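Local coordinates for protein B-agarase (Agarivorans gilvus, PDB 5Z6P) that probably hydrolyses beta-galactosidic linkages in agarose, acting as an agarase of glycoside hydrolase family 50, at residues I526-R531 and C536-V541; Q558-N563 and K572-L577; A593-Y598 and P627-A632. One frame throughout, in Å; residues are numbered along the deposited sequence.

Interaction 1 (I526-R531 and C536-V541)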
# COMPACT_ATOMS: atom_id res chain seq x y z
N ILE A 526 20.18 15.41 6.70
CA ILE A 526 20.32 16.81 6.32
C ILE A 526 19.55 17.75 7.25
O ILE A 526 20.10 18.73 7.73
CB ILE A 526 19.89 17.01 4.86
CG1 ILE A 526 20.80 16.17 3.95
CG2 ILE A 526 19.92 18.50 4.48
CD1 ILE A 526 20.40 16.13 2.50
N HIS A 527 18.27 17.45 7.49
CA HIS A 527 17.45 18.29 8.36
C HIS A 527 17.97 18.31 9.80
O HIS A 527 18.07 19.36 10.41
CB HIS A 527 16.00 17.82 8.37
CG HIS A 527 15.09 18.71 9.15
ND1 HIS A 527 14.75 18.46 10.47
CD2 HIS A 527 14.47 19.86 8.82
CE1 HIS A 527 13.95 19.42 10.90
NE2 HIS A 527 13.77 20.28 9.92
N THR A 528 18.29 17.14 10.33
CA THR A 528 18.79 17.03 11.69
C THR A 528 20.11 17.80 11.90
O THR A 528 20.27 18.47 12.91
CB THR A 528 18.95 15.56 12.09
OG1 THR A 528 17.66 14.92 12.06
CG2 THR A 528 19.51 15.43 13.47
N LEU A 529 21.02 17.73 10.93
CA LEU A 529 22.24 18.54 10.96
C LEU A 529 21.92 20.04 11.07
O LEU A 529 22.68 20.82 11.66
CB LEU A 529 23.10 18.28 9.73
CG LEU A 529 23.95 17.01 9.73
CD1 LEU A 529 24.60 16.75 8.38
CD2 LEU A 529 24.99 17.10 10.85
N GLY A 530 20.78 20.44 10.51
CA GLY A 530 20.35 21.81 10.59
C GLY A 530 19.89 22.22 11.98
O GLY A 530 19.83 23.40 12.26
N ARG A 531 19.57 21.24 12.83
CA ARG A 531 19.06 21.53 14.17
C ARG A 531 20.15 21.73 15.23
O ARG A 531 21.31 21.36 15.04
CB ARG A 531 18.11 20.41 14.59
CG ARG A 531 16.88 20.32 13.70
CD ARG A 531 16.02 19.14 14.06
NE ARG A 531 15.54 19.19 15.44
CZ ARG A 531 14.88 18.19 16.00
NH1 ARG A 531 14.65 17.09 15.31
NH2 ARG A 531 14.46 18.27 17.26
N CYS A 536 18.15 18.21 20.79
CA CYS A 536 18.06 17.13 19.82
C CYS A 536 19.15 16.09 20.09
O CYS A 536 20.28 16.27 19.67
CB CYS A 536 18.19 17.68 18.40
SG CYS A 536 17.96 16.48 17.14
N PRO A 537 18.80 15.02 20.81
CA PRO A 537 19.76 13.96 21.14
C PRO A 537 20.42 13.32 19.91
O PRO A 537 21.61 13.07 19.96
CB PRO A 537 18.90 12.93 21.90
CG PRO A 537 17.74 13.70 22.41
CD PRO A 537 17.49 14.81 21.44
N THR A 538 19.67 13.05 18.84
CA THR A 538 20.28 12.48 17.65
C THR A 538 21.34 13.42 17.02
O THR A 538 22.39 12.97 16.58
CB THR A 538 19.20 12.09 16.58
OG1 THR A 538 18.49 10.92 17.02
CG2 THR A 538 19.83 11.78 15.25
N LYS A 539 21.07 14.72 16.99
CA LYS A 539 22.06 15.69 16.52
C LYS A 539 23.35 15.60 17.34
O LYS A 539 24.44 15.63 16.78
CB LYS A 539 21.50 17.12 16.57
CG LYS A 539 22.51 18.20 16.20
CD LYS A 539 23.10 17.96 14.84
CE LYS A 539 24.21 18.95 14.51
NZ LYS A 539 23.70 20.33 14.24
N ALA A 540 23.22 15.50 18.67
CA ALA A 540 24.41 15.33 19.53
C ALA A 540 25.21 14.09 19.11
O ALA A 540 26.44 14.14 19.00
CB ALA A 540 24.01 15.22 20.97
N VAL A 541 24.50 12.99 18.87
CA VAL A 541 25.11 11.76 18.39
C VAL A 541 25.81 12.01 17.05
O VAL A 541 26.93 11.56 16.86
CB VAL A 541 24.07 10.62 18.24
CG1 VAL A 541 24.71 9.40 17.56
CG2 VAL A 541 23.52 10.24 19.59
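The ammonium group of Lys539 is held by main-chain carbonyls of the helix end opposite: NZ lies 2.7 Å from Arg531 O and 2.8 Å from Leu529 O. The two bonds differ in geometry. NZ meets the Arg531 carbonyl almost head-on, with a C=O...N angle of 170°, whereas it stands above the carbonyl plane of Leu529. Leu570 O adds a further hydrogen bond and Ala571 O a weak one, so the charge sits where helices 523-530 and 567-572 both end, which probably suits a cation. Bends at chi2 and chi4 bring the lysine chain along the helix end, with Lys539 CD 3.5 Å from Thr528 O, while the Lys539 and Leu529 side chains cross at about a right angle, CE touching Leu529 CD2.

The two segments belong to consecutive helices, 523-530 and 537-550, that meet at a sharp corner: their local axes make an angle of 96° and approach to 9.2 Å. Cys536 is the N-cap of the second helix. Cys536 SG, anti to its own N (chi1 -175°), accepts from Lys539 N over 3.6 Å. Cys536 SG also lies over the centre of one face of the Arg531 guanidinium, 3.7 Å from CZ, and a hydrogen bond from NH1 to Gln461 O helps fix how that group is turned. Inside the corner, methyl meets methyl: Thr528 CG2 is 4.1 Å from Thr538 CG2. Both threonines turn their hydroxyls to other partners, Thr528 OG1 to Ile524 O one turn back in its helix and Thr538 OG1 to Asp474 OD1. Val462 of the short strand 461-462 packs against Thr528, Arg531 and Thr538.

Interaction 2 (Q558-N563 and K572-L577)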
# COMPACT_ATOMS: atom_id res chain seq x y z
N GLN A 558 37.60 20.95 5.37
CA GLN A 558 38.30 20.52 4.16
C GLN A 558 37.43 19.60 3.31
O GLN A 558 37.29 19.79 2.10
CB GLN A 558 39.61 19.80 4.54
CG GLN A 558 40.67 19.74 3.45
CD GLN A 558 40.70 20.98 2.56
OE1 GLN A 558 40.36 20.92 1.37
NE2 GLN A 558 41.10 22.10 3.13
N SER A 559 36.83 18.62 3.96
CA SER A 559 36.00 17.63 3.29
C SER A 559 34.65 18.19 2.84
O SER A 559 34.21 17.94 1.73
CB SER A 559 35.80 16.43 4.22
OG SER A 559 34.73 15.61 3.80
N TRP A 560 34.00 18.96 3.72
CA TRP A 560 32.68 19.51 3.43
C TRP A 560 32.73 20.81 2.62
O TRP A 560 31.70 21.25 2.13
CB TRP A 560 31.91 19.78 4.73
CG TRP A 560 31.36 18.58 5.37
CD1 TRP A 560 31.75 17.30 5.18
CD2 TRP A 560 30.29 18.55 6.31
NE1 TRP A 560 31.00 16.46 5.94
CE2 TRP A 560 30.10 17.20 6.65
CE3 TRP A 560 29.49 19.52 6.91
CZ2 TRP A 560 29.12 16.80 7.56
CZ3 TRP A 560 28.52 19.13 7.80
CH2 TRP A 560 28.35 17.77 8.13
N GLN A 561 33.91 21.40 2.51
CA GLN A 561 34.09 22.72 1.91
C GLN A 561 33.24 23.75 2.65
O GLN A 561 32.51 24.51 2.05
CB GLN A 561 33.77 22.71 0.42
CG GLN A 561 34.72 21.86 -0.44
CD GLN A 561 36.15 22.39 -0.47
OE1 GLN A 561 36.43 23.50 -0.02
NE2 GLN A 561 37.07 21.58 -0.99
N THR A 562 33.34 23.72 3.98
CA THR A 562 32.63 24.63 4.86
C THR A 562 33.62 25.48 5.66
O THR A 562 34.81 25.23 5.60
CB THR A 562 31.71 23.88 5.84
OG1 THR A 562 32.47 22.89 6.55
CG2 THR A 562 30.54 23.20 5.09
N ASN A 563 33.13 26.46 6.40
CA ASN A 563 34.01 27.29 7.23
C ASN A 563 33.55 27.31 8.68
O ASN A 563 33.43 28.37 9.28
CB ASN A 563 34.06 28.75 6.73
CG ASN A 563 34.26 28.86 5.23
OD1 ASN A 563 33.44 29.44 4.53
ND2 ASN A 563 35.37 28.34 4.74
N LYS A 572 25.45 23.63 16.86
CA LYS A 572 24.41 24.66 16.87
C LYS A 572 23.46 24.56 15.67
O LYS A 572 22.29 24.90 15.76
CB LYS A 572 25.06 26.06 16.92
CG LYS A 572 24.14 27.22 16.55
CD LYS A 572 24.54 28.51 17.26
CE LYS A 572 23.32 29.36 17.69
NZ LYS A 572 22.09 28.58 18.03
N GLY A 573 23.98 24.10 14.54
CA GLY A 573 23.15 23.86 13.37
C GLY A 573 23.86 24.29 12.11
O GLY A 573 24.44 25.37 12.07
N VAL A 574 23.85 23.44 11.09
CA VAL A 574 24.36 23.83 9.78
C VAL A 574 23.31 23.59 8.70
O VAL A 574 22.66 22.55 8.66
CB VAL A 574 25.66 23.08 9.41
CG1 VAL A 574 26.76 23.49 10.32
CG2 VAL A 574 25.47 21.58 9.48
N LYS A 575 23.18 24.57 7.81
CA LYS A 575 22.18 24.53 6.75
C LYS A 575 22.83 24.98 5.45
O LYS A 575 23.94 25.50 5.45
CB LYS A 575 21.00 25.44 7.09
CG LYS A 575 20.17 24.98 8.27
CD LYS A 575 19.07 25.95 8.58
CE LYS A 575 18.33 25.52 9.83
NZ LYS A 575 17.27 26.49 10.23
N GLY A 576 22.13 24.77 4.34
CA GLY A 576 22.64 25.19 3.05
C GLY A 576 23.86 24.40 2.60
O GLY A 576 24.73 24.93 1.91
N LEU A 577 23.91 23.13 3.00
CA LEU A 577 25.01 22.25 2.64
C LEU A 577 24.93 21.96 1.15
O LEU A 577 23.84 21.84 0.59
CB LEU A 577 24.96 20.95 3.45
CG LEU A 577 25.08 21.06 4.97
CD1 LEU A 577 24.90 19.71 5.63
CD2 LEU A 577 26.40 21.69 5.39
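The indole of Trp560 turns its six-membered ring toward the loop 572-577. Val574 CG2 comes in at the edge, close to the ring plane, 4.3 Å from Trp560 CZ3. Leu577 approaches obliquely, its CD2 equally far, 4.1 Å, from Trp560 CE3 and CZ3. Leu577 holds CG anti to its carbonyl carbon (chi1 -61°), which sends the branch toward the ring, and chi2 then leaves CD2 as the methyl that touches. Leu577 CD2 also comes within 4.4 Å of Thr562 CG2. At the other end of the indole, NE1 bonds to Asp586 OD2 on helix 581-609, which helps fix how the ring is turned.

Here the end of helix 553-560 is joined to the loop that follows the next helix, 567-572, within the helical region between strands 501-506 and 614-615. Both turns leave their helices through a residue of positive phi, Gln561 in one and Gly573 in the other. The contact is wholly apolar and small, 113 Å² in all. Leu529 touches Trp560, Val574 and Leu577 alike, and Tyr587 and Gln583 of helix 581-609 pack on Leu577. The hydroxyl of Thr562 turns back to Asn557 OD1 in the helix just before it.

Interaction 3 (A593-Y598 and P627-A632)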
# COMPACT_ATOMS: atom_id res chain seq x y z
N ALA A 593 23.48 5.20 11.53
CA ALA A 593 23.63 5.24 13.00
C ALA A 593 22.29 5.56 13.68
O ALA A 593 21.93 4.96 14.68
CB ALA A 593 24.70 6.26 13.43
N PHE A 594 21.57 6.53 13.14
CA PHE A 594 20.25 6.88 13.65
C PHE A 594 19.31 5.66 13.66
O PHE A 594 18.78 5.30 14.70
CB PHE A 594 19.64 8.02 12.82
CG PHE A 594 18.15 8.18 13.00
CD1 PHE A 594 17.63 8.65 14.19
CD2 PHE A 594 17.28 7.89 11.96
CE1 PHE A 594 16.25 8.81 14.35
CE2 PHE A 594 15.92 8.05 12.11
CZ PHE A 594 15.41 8.49 13.31
N ALA A 595 19.12 5.05 12.49
CA ALA A 595 18.23 3.92 12.37
C ALA A 595 18.68 2.75 13.23
O ALA A 595 17.85 2.09 13.84
CB ALA A 595 18.11 3.49 10.91
N SER A 596 19.98 2.50 13.31
CA SER A 596 20.47 1.36 14.10
C SER A 596 20.02 1.44 15.56
O SER A 596 19.66 0.43 16.16
CB SER A 596 21.99 1.24 14.04
OG SER A 596 22.43 0.97 12.72
N GLU A 597 20.02 2.65 16.12
CA GLU A 597 19.57 2.83 17.49
C GLU A 597 18.05 2.65 17.64
O GLU A 597 17.61 2.14 18.64
CB GLU A 597 19.96 4.21 18.03
CG GLU A 597 19.70 4.40 19.52
CD GLU A 597 20.64 3.60 20.44
OE1 GLU A 597 21.52 2.86 19.95
OE2 GLU A 597 20.50 3.70 21.67
N TYR A 598 17.26 3.08 16.66
CA TYR A 598 15.83 2.78 16.71
C TYR A 598 15.64 1.25 16.82
O TYR A 598 14.95 0.75 17.69
CB TYR A 598 15.08 3.32 15.49
CG TYR A 598 13.67 2.75 15.31
CD1 TYR A 598 12.57 3.33 15.93
CD2 TYR A 598 13.45 1.63 14.51
CE1 TYR A 598 11.27 2.79 15.77
CE2 TYR A 598 12.19 1.09 14.33
CZ TYR A 598 11.10 1.66 14.96
OH TYR A 598 9.86 1.09 14.77
N PRO A 627 19.58 1.63 1.50
CA PRO A 627 20.57 0.66 2.01
C PRO A 627 20.90 0.91 3.47
O PRO A 627 21.01 -0.02 4.25
CB PRO A 627 21.79 0.89 1.12
CG PRO A 627 21.21 1.41 -0.16
CD PRO A 627 20.03 2.25 0.25
N GLU A 628 21.01 2.17 3.85
CA GLU A 628 21.34 2.52 5.23
C GLU A 628 20.36 1.96 6.27
O GLU A 628 20.79 1.33 7.24
CB GLU A 628 21.44 4.03 5.36
CG GLU A 628 22.63 4.63 4.60
CD GLU A 628 22.35 4.87 3.12
OE1 GLU A 628 21.21 4.62 2.66
OE2 GLU A 628 23.27 5.34 2.43
N VAL A 629 19.05 2.15 6.09
CA VAL A 629 18.11 1.71 7.11
C VAL A 629 17.85 0.20 7.01
O VAL A 629 17.52 -0.45 8.00
CB VAL A 629 16.77 2.52 7.06
CG1 VAL A 629 17.05 4.02 7.30
CG2 VAL A 629 16.02 2.32 5.75
N VAL A 630 18.07 -0.39 5.84
CA VAL A 630 17.99 -1.85 5.74
C VAL A 630 19.16 -2.51 6.49
O VAL A 630 18.97 -3.43 7.26
CB VAL A 630 17.97 -2.34 4.26
CG1 VAL A 630 18.16 -3.85 4.20
CG2 VAL A 630 16.65 -1.94 3.57
N ARG A 631 20.38 -2.01 6.28
CA ARG A 631 21.52 -2.53 7.04
C ARG A 631 21.29 -2.32 8.55
O ARG A 631 21.60 -3.18 9.35
CB ARG A 631 22.83 -1.89 6.59
CG ARG A 631 23.32 -2.41 5.25
CD ARG A 631 24.76 -2.01 4.91
NE ARG A 631 24.82 -0.81 4.08
CZ ARG A 631 25.13 0.36 4.57
NH1 ARG A 631 25.40 0.42 5.85
NH2 ARG A 631 25.15 1.46 3.82
N ALA A 632 20.67 -1.21 8.94
CA ALA A 632 20.41 -0.99 10.35
C ALA A 632 19.43 -2.03 10.89
O ALA A 632 19.58 -2.54 12.01
CB ALA A 632 19.89 0.41 10.58
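Ala632 pushes its methyl group against the backbone of the neighbouring helix at Ser596. Its CB is 3.4 Å from both Ser596 N and Ser596 OG, and 3.6 Å from Ala595 CB. The CA atoms of Ser596 and Ala632 are only 4.4 Å apart. One turn earlier on helix 627-634, Val629 contributes CG1, 3.8 Å from Ala595 CB, so the Ala595 methyl touches both Val629 and Ala632. With side chains this small the helices can lie close: their local axes come to 8.2 Å and run in similar directions, 32° apart.

The next shell sets these groups in place. Ser596 keeps OG beside its own N (chi1 -64°), from where it bonds back to Glu592 O in the preceding turn; Lys635 NZ, just beyond the end of helix 627-634, is a second partner. Arg631 NH1 makes a salt bridge to Glu592 OE1, tying the same two helices together beside the alanines. Glu628 turns its carboxylate away from the contact, to Tyr522 OH and His521 NE2. Phe599 covers Ala632, and Trp512 touches Val629 while standing edge-to-face to Tyr598. Helix 581-609 leads through strand 614-615 to helix 627-634, consistent with adjacent helices around the outside of the (beta/alpha)8 barrel of this glycosidase clan.

No hydrogen bond crosses between the two segments. The serine hydroxyl meets the alanine through van der Waals contact while its polar needs are met elsewhere, so the fit of small side chains probably sets the spacing here and the charged pair at the margin adds a polar link.

Overall arrangement
Interactions 1 and 2 form one continuous patch, their centres 13 Å apart, and Leu529 joins them. Leu529 O, already bonded to Lys539, lies 2.9 Å from Val574 N, a probable hydrogen bond, and Leu529 CD1 packs 3.9 Å from Trp560 CH2. Interaction 3 lies in another direction from interaction 1, with 15 Å between centres, and touches it where Thr538 OG1 is 3.7 Å from Phe594 CD1. Interactions 2 and 3 do not meet; their nearest atoms are about 13 Å apart. Helix 581-609 is common to all: Tyr587 contacts Leu529 and Leu577, while farther along the helix lie Phe594 and the segment 593-598 itself.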